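Local coordinates for protein SAM-dependent O-methyltransferase (Thermotoga maritima, PDB 1O54) that probably transfers a methyl group from S-adenosyl-L-methionine to N1 of adenosine 58 in tRNA, working as a homotetramer built as a dimer of dimers, at residues S101-M106 / A262-A267; V38-D43 / I53-V58. One frame throughout, in Å; residues are numbered along the deposited sequence.

How the contacts relate
Contact 1 is buried in the methyltransferase core, where helix 98-107 packs on strand 263-269 through four apolar side chains and no hydrogen bond. Contact 2 lies toward the surface of the small N-terminal part, on the opposite side of the chain's centre, and joins the end of strand 35-39 to the weakly bonded helical turn that follows strand 51-54. There an apolar patch is edged by a hydrogen-bonded pair, one residue exposed and the other partly so, and polar chemistry enters where burial fades. The two contacts have no helix or strand in common, and their centres lie about 38 Å apart. Contact 1 also borders a second subunit, whereas no other chain of the assembly touches contact 2.

Contact 1. Residues S101-M106 / A262-A267; sequences SSFIAM and AYMIFA
M264 reaches from strand 263-269 to two helix side chains at once, its sulfur meeting F103 and I104. SD comes to 3.8 Å from CD2 of F103 and lies at the edge of that ring, 5.0 Å from the ring centroid and 78° off the normal, a Met-aromatic contact. A bend at chi3 turns CE of M264 back toward CD2 and CE2 of F103, while SD also rests against CG1 of I104, at 3.8 Å. A flexible, polarisable thioether suits this place, since it can fit an aromatic edge and a branched aliphatic chain together. Two residues on, F266 points from the same side of the strand. Its CZ touches CE2 of F103 at 3.8 Å, where the rings meet obliquely, planes 88° apart, and CG1 of I104 at 4.0 Å. F103 has its CG anti to the backbone N (chi1 177°), which carries the ring toward the strand; it also meets F241 of a second subunit. Backbone hydrogen bonds pair M264 with W237 and F266 with E235, on strand 234-245. Such helix-on-sheet packing is characteristic of the Rossmann-like class I methyltransferase fold, with I104 about 8 Å, side chain to side chain, from D188, predicted to bind S-adenosyl-L-methionine.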
loop_
_atom_site.group_PDB
_atom_site.type_symbol
_atom_site.label_atom_id
_atom_site.label_comp_id
_atom_site.label_asym_id
_atom_site.label_seq_id
_atom_site.Cartn_x
_atom_site.Cartn_y
_atom_site.Cartn_z
ATOM N N SER A 101 -3.240 -9.860 14.514
ATOM C CA SER A 101 -3.475 -11.049 15.329
ATOM C C SER A 101 -4.263 -12.156 14.605
ATOM O O SER A 101 -3.914 -13.320 14.713
ATOM C CB SER A 101 -4.119 -10.679 16.679
ATOM O OG SER A 101 -5.340 -10.051 16.483
ATOM N N SER A 102 -5.295 -11.789 13.846
ATOM C CA SER A 102 -6.086 -12.760 13.107
ATOM C C SER A 102 -5.222 -13.538 12.095
ATOM O O SER A 102 -5.268 -14.781 11.991
ATOM C CB SER A 102 -7.263 -12.023 12.420
ATOM O OG SER A 102 -6.845 -10.932 11.585
ATOM N N PHE A 103 -4.424 -12.781 11.355
ATOM C CA PHE A 103 -3.531 -13.341 10.368
ATOM C C PHE A 103 -2.481 -14.247 11.027
ATOM O O PHE A 103 -2.217 -15.377 10.556
ATOM C CB PHE A 103 -2.888 -12.203 9.594
ATOM C CG PHE A 103 -1.874 -12.659 8.571
ATOM C CD1 PHE A 103 -2.266 -13.290 7.394
ATOM C CD2 PHE A 103 -0.531 -12.404 8.771
ATOM C CE1 PHE A 103 -1.313 -13.687 6.448
ATOM C CE2 PHE A 103 0.397 -12.760 7.838
ATOM C CZ PHE A 103 0.011 -13.401 6.673
ATOM N N ILE A 104 -1.889 -13.755 12.108
ATOM C CA ILE A 104 -0.860 -14.530 12.796
ATOM C C ILE A 104 -1.428 -15.843 13.306
ATOM O O ILE A 104 -0.814 -16.891 13.134
ATOM C CB ILE A 104 -0.284 -13.724 13.940
ATOM C CG1 ILE A 104 0.554 -12.560 13.383
ATOM C CG2 ILE A 104 0.502 -14.622 14.855
ATOM C CD1 ILE A 104 0.854 -11.543 14.405
ATOM N N ALA A 105 -2.629 -15.818 13.876
ATOM C CA ALA A 105 -3.241 -17.047 14.409
ATOM C C ALA A 105 -3.518 -18.072 13.266
ATOM O O ALA A 105 -3.316 -19.276 13.433
ATOM C CB ALA A 105 -4.494 -16.725 15.204
ATOM N N MET A 106 -3.918 -17.602 12.089
ATOM C CA MET A 106 -4.135 -18.491 10.988
ATOM C C MET A 106 -2.820 -19.007 10.457
ATOM O O MET A 106 -2.722 -20.182 10.126
ATOM C CB MET A 106 -4.954 -17.850 9.882
ATOM C CG MET A 106 -5.503 -18.915 8.902
ATOM S SD MET A 106 -6.617 -18.205 7.707
ATOM C CE MET A 106 -7.025 -19.692 6.666
ATOM N N ALA A 262 3.281 -3.544 12.812
ATOM C CA ALA A 262 4.377 -4.466 13.089
ATOM C C ALA A 262 4.800 -5.288 11.863
ATOM O O ALA A 262 3.976 -5.641 11.030
ATOM C CB ALA A 262 3.960 -5.428 14.227
ATOM N N TYR A 263 6.091 -5.609 11.788
ATOM C CA TYR A 263 6.614 -6.615 10.868
ATOM C C TYR A 263 6.356 -7.955 11.539
ATOM O O TYR A 263 6.621 -8.098 12.719
ATOM C CB TYR A 263 8.098 -6.425 10.623
ATOM C CG TYR A 263 8.386 -5.079 9.977
ATOM C CD1 TYR A 263 8.801 -3.996 10.720
ATOM C CD2 TYR A 263 8.152 -4.892 8.616
ATOM C CE1 TYR A 263 9.046 -2.769 10.117
ATOM C CE2 TYR A 263 8.380 -3.649 8.005
ATOM C CZ TYR A 263 8.834 -2.612 8.761
ATOM O OH TYR A 263 9.094 -1.365 8.206
ATOM N N MET A 264 5.795 -8.896 10.795
ATOM C CA MET A 264 5.507 -10.220 11.305
ATOM C C MET A 264 6.480 -11.228 10.724
ATOM O O MET A 264 6.623 -11.302 9.493
ATOM C CB MET A 264 4.104 -10.613 10.902
ATOM C CG MET A 264 3.068 -9.665 11.450
ATOM S SD MET A 264 1.383 -9.925 10.845
ATOM C CE MET A 264 1.467 -9.172 9.176
ATOM N N ILE A 265 7.103 -12.025 11.581
ATOM C CA ILE A 265 8.085 -13.004 11.144
ATOM C C ILE A 265 7.622 -14.379 11.532
ATOM O O ILE A 265 7.226 -14.575 12.676
ATOM C CB ILE A 265 9.454 -12.725 11.794
ATOM C CG1 ILE A 265 9.938 -11.273 11.526
ATOM C CG2 ILE A 265 10.485 -13.717 11.298
ATOM C CD1 ILE A 265 11.122 -10.866 12.363
ATOM N N PHE A 266 7.685 -15.320 10.587
ATOM C CA PHE A 266 7.239 -16.692 10.816
ATOM C C PHE A 266 8.349 -17.659 10.477
ATOM O O PHE A 266 9.171 -17.384 9.610
ATOM C CB PHE A 266 6.061 -16.956 9.870
ATOM C CG PHE A 266 4.890 -16.023 10.081
ATOM C CD1 PHE A 266 4.814 -14.841 9.371
ATOM C CD2 PHE A 266 3.907 -16.305 10.980
ATOM C CE1 PHE A 266 3.740 -13.939 9.572
ATOM C CE2 PHE A 266 2.827 -15.425 11.171
ATOM C CZ PHE A 266 2.773 -14.240 10.468
ATOM N N ALA A 267 8.350 -18.821 11.123
ATOM C CA ALA A 267 9.293 -19.885 10.844
ATOM C C ALA A 267 8.694 -21.212 11.333
ATOM O O ALA A 267 7.799 -21.229 12.178
ATOM C CB ALA A 267 10.590 -19.602 11.518
#

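Contact 2. Residues V38-D43 / I53-V58; sequences VDLEKD and IDLNEV
N56 and D43 hold the polar edge of this contact with two hydrogen bonds. The backbone N of D43 donates to OD1 of N56 at 2.9 Å, reaching it from above the carbonyl plane. In return ND2 of N56 gives a nearly straight bond (175°) to OD1 of D43, at 3.0 Å, in the amide's own plane but on the anti side of the carboxylate and tilted out of its plane. Asparagine suits the place because one amide both accepts and donates; its CG, anti to the carbonyl carbon (chi1 -79°), helps turn it to D43. A leucine here would probably leave the backbone N and carboxylate of D43 without these partners, freeing the turn at D43 to move. The apolar part runs from V38 and L40 across to L55 and V58. CD2 of L40 meets CG1 of V58 at 3.7 Å and CB of L55 at 4.2 Å; V38 adds a looser contact, its CG2 4.4 Å from CD2 of L55. L40, L55 and V58 are buried, and their branched aliphatic chains have no polar group to satisfy. A weakly bonded helical turn, N-capped by D54 through a weak bond from N56 N to OD1, follows the beta hairpin 45-48/51-54 and packs back on the end of strand 35-39.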
loop_
_atom_site.group_PDB
_atom_site.type_symbol
_atom_site.label_atom_id
_atom_site.label_comp_id
_atom_site.label_asym_id
_atom_site.label_seq_id
_atom_site.Cartn_x
_atom_site.Cartn_y
_atom_site.Cartn_z
ATOM N N VAL A 38 -19.623 -0.067 27.878
ATOM C CA VAL A 38 -19.894 0.075 29.306
ATOM C C VAL A 38 -20.365 -1.210 29.963
ATOM O O VAL A 38 -20.942 -2.098 29.316
ATOM C CB VAL A 38 -20.943 1.162 29.551
ATOM C CG1 VAL A 38 -20.474 2.476 28.998
ATOM C CG2 VAL A 38 -22.270 0.790 28.921
ATOM N N ASP A 39 -20.114 -1.284 31.264
ATOM C CA ASP A 39 -20.642 -2.340 32.117
ATOM C C ASP A 39 -22.047 -1.952 32.528
ATOM O O ASP A 39 -22.265 -0.864 33.069
ATOM C CB ASP A 39 -19.797 -2.494 33.380
ATOM C CG ASP A 39 -18.335 -2.612 33.074
ATOM O OD1 ASP A 39 -17.970 -3.530 32.311
ATOM O OD2 ASP A 39 -17.490 -1.808 33.545
ATOM N N LEU A 40 -22.996 -2.847 32.296
ATOM C CA LEU A 40 -24.372 -2.603 32.682
ATOM C C LEU A 40 -24.536 -2.780 34.180
ATOM O O LEU A 40 -24.237 -3.823 34.730
ATOM C CB LEU A 40 -25.319 -3.564 31.969
ATOM C CG LEU A 40 -25.668 -3.239 30.527
ATOM C CD1 LEU A 40 -26.679 -4.284 30.076
ATOM C CD2 LEU A 40 -26.264 -1.820 30.409
ATOM N N GLU A 41 -25.018 -1.747 34.832
ATOM C CA GLU A 41 -25.328 -1.831 36.239
ATOM C C GLU A 41 -26.583 -1.010 36.490
ATOM O O GLU A 41 -26.798 0.029 35.858
ATOM C CB GLU A 41 -24.137 -1.352 37.078
ATOM C CG GLU A 41 -22.820 -2.120 36.868
ATOM C CD GLU A 41 -22.840 -3.597 37.312
ATOM O OE1 GLU A 41 -23.807 -4.054 37.979
ATOM O OE2 GLU A 41 -21.859 -4.321 36.988
ATOM N N LYS A 42 -27.423 -1.508 37.390
ATOM C CA LYS A 42 -28.686 -0.854 37.730
ATOM C C LYS A 42 -28.416 0.538 38.264
ATOM O O LYS A 42 -27.444 0.736 38.978
ATOM C CB LYS A 42 -29.478 -1.711 38.735
ATOM C CG LYS A 42 -30.191 -2.921 38.077
ATOM C CD LYS A 42 -30.111 -4.230 38.890
ATOM C CE LYS A 42 -31.083 -4.231 40.056
ATOM N NZ LYS A 42 -31.154 -5.557 40.754
ATOM N N ASP A 43 -29.229 1.502 37.847
ATOM C CA ASP A 43 -29.162 2.887 38.337
ATOM C C ASP A 43 -27.909 3.671 37.946
ATOM O O ASP A 43 -27.628 4.722 38.528
ATOM C CB ASP A 43 -29.358 2.928 39.863
ATOM C CG ASP A 43 -30.666 2.287 40.295
ATOM O OD1 ASP A 43 -31.709 2.549 39.644
ATOM O OD2 ASP A 43 -30.751 1.532 41.291
ATOM N N ILE A 53 -27.611 8.800 29.000
ATOM C CA ILE A 53 -28.174 7.477 28.727
ATOM C C ILE A 53 -28.478 6.815 30.074
ATOM O O ILE A 53 -27.603 6.635 30.903
ATOM C CB ILE A 53 -27.204 6.623 27.900
ATOM C CG1 ILE A 53 -26.784 7.377 26.634
ATOM C CG2 ILE A 53 -27.864 5.307 27.539
ATOM C CD1 ILE A 53 -25.478 6.920 26.040
ATOM N N ASP A 54 -29.743 6.472 30.274
ATOM C CA ASP A 54 -30.171 5.751 31.458
ATOM C C ASP A 54 -30.019 4.236 31.251
ATOM O O ASP A 54 -30.789 3.635 30.505
ATOM C CB ASP A 54 -31.636 6.110 31.726
ATOM C CG ASP A 54 -32.179 5.471 32.980
ATOM O OD1 ASP A 54 -31.423 4.750 33.666
ATOM O OD2 ASP A 54 -33.350 5.660 33.376
ATOM N N LEU A 55 -29.033 3.621 31.899
ATOM C CA LEU A 55 -28.759 2.193 31.659
ATOM C C LEU A 55 -29.882 1.272 32.141
ATOM O O LEU A 55 -30.045 0.182 31.609
ATOM C CB LEU A 55 -27.427 1.771 32.281
ATOM C CG LEU A 55 -26.188 2.495 31.737
ATOM C CD1 LEU A 55 -24.907 1.910 32.352
ATOM C CD2 LEU A 55 -26.104 2.420 30.234
ATOM N N ASN A 56 -30.672 1.707 33.117
ATOM C CA ASN A 56 -31.902 0.971 33.470
ATOM C C ASN A 56 -32.769 0.604 32.265
ATOM O O ASN A 56 -33.335 -0.494 32.211
ATOM C CB ASN A 56 -32.744 1.753 34.485
ATOM C CG ASN A 56 -32.212 1.617 35.890
ATOM O OD1 ASN A 56 -31.462 0.687 36.185
ATOM N ND2 ASN A 56 -32.605 2.538 36.772
ATOM N N GLU A 57 -32.852 1.514 31.298
ATOM C CA GLU A 57 -33.599 1.275 30.056
ATOM C C GLU A 57 -33.053 0.115 29.265
ATOM O O GLU A 57 -33.803 -0.599 28.614
ATOM C CB GLU A 57 -33.584 2.516 29.152
ATOM C CG GLU A 57 -34.219 3.759 29.752
ATOM C CD GLU A 57 -34.465 4.848 28.709
ATOM O OE1 GLU A 57 -34.984 4.522 27.618
ATOM O OE2 GLU A 57 -34.160 6.031 28.981
ATOM N N VAL A 58 -31.730 -0.059 29.286
ATOM C CA VAL A 58 -31.105 -1.116 28.544
ATOM C C VAL A 58 -31.588 -2.490 28.998
ATOM O O VAL A 58 -31.760 -3.375 28.165
ATOM C CB VAL A 58 -29.554 -1.028 28.606
ATOM C CG1 VAL A 58 -28.943 -2.175 27.875
ATOM C CG2 VAL A 58 -29.096 0.305 28.014
#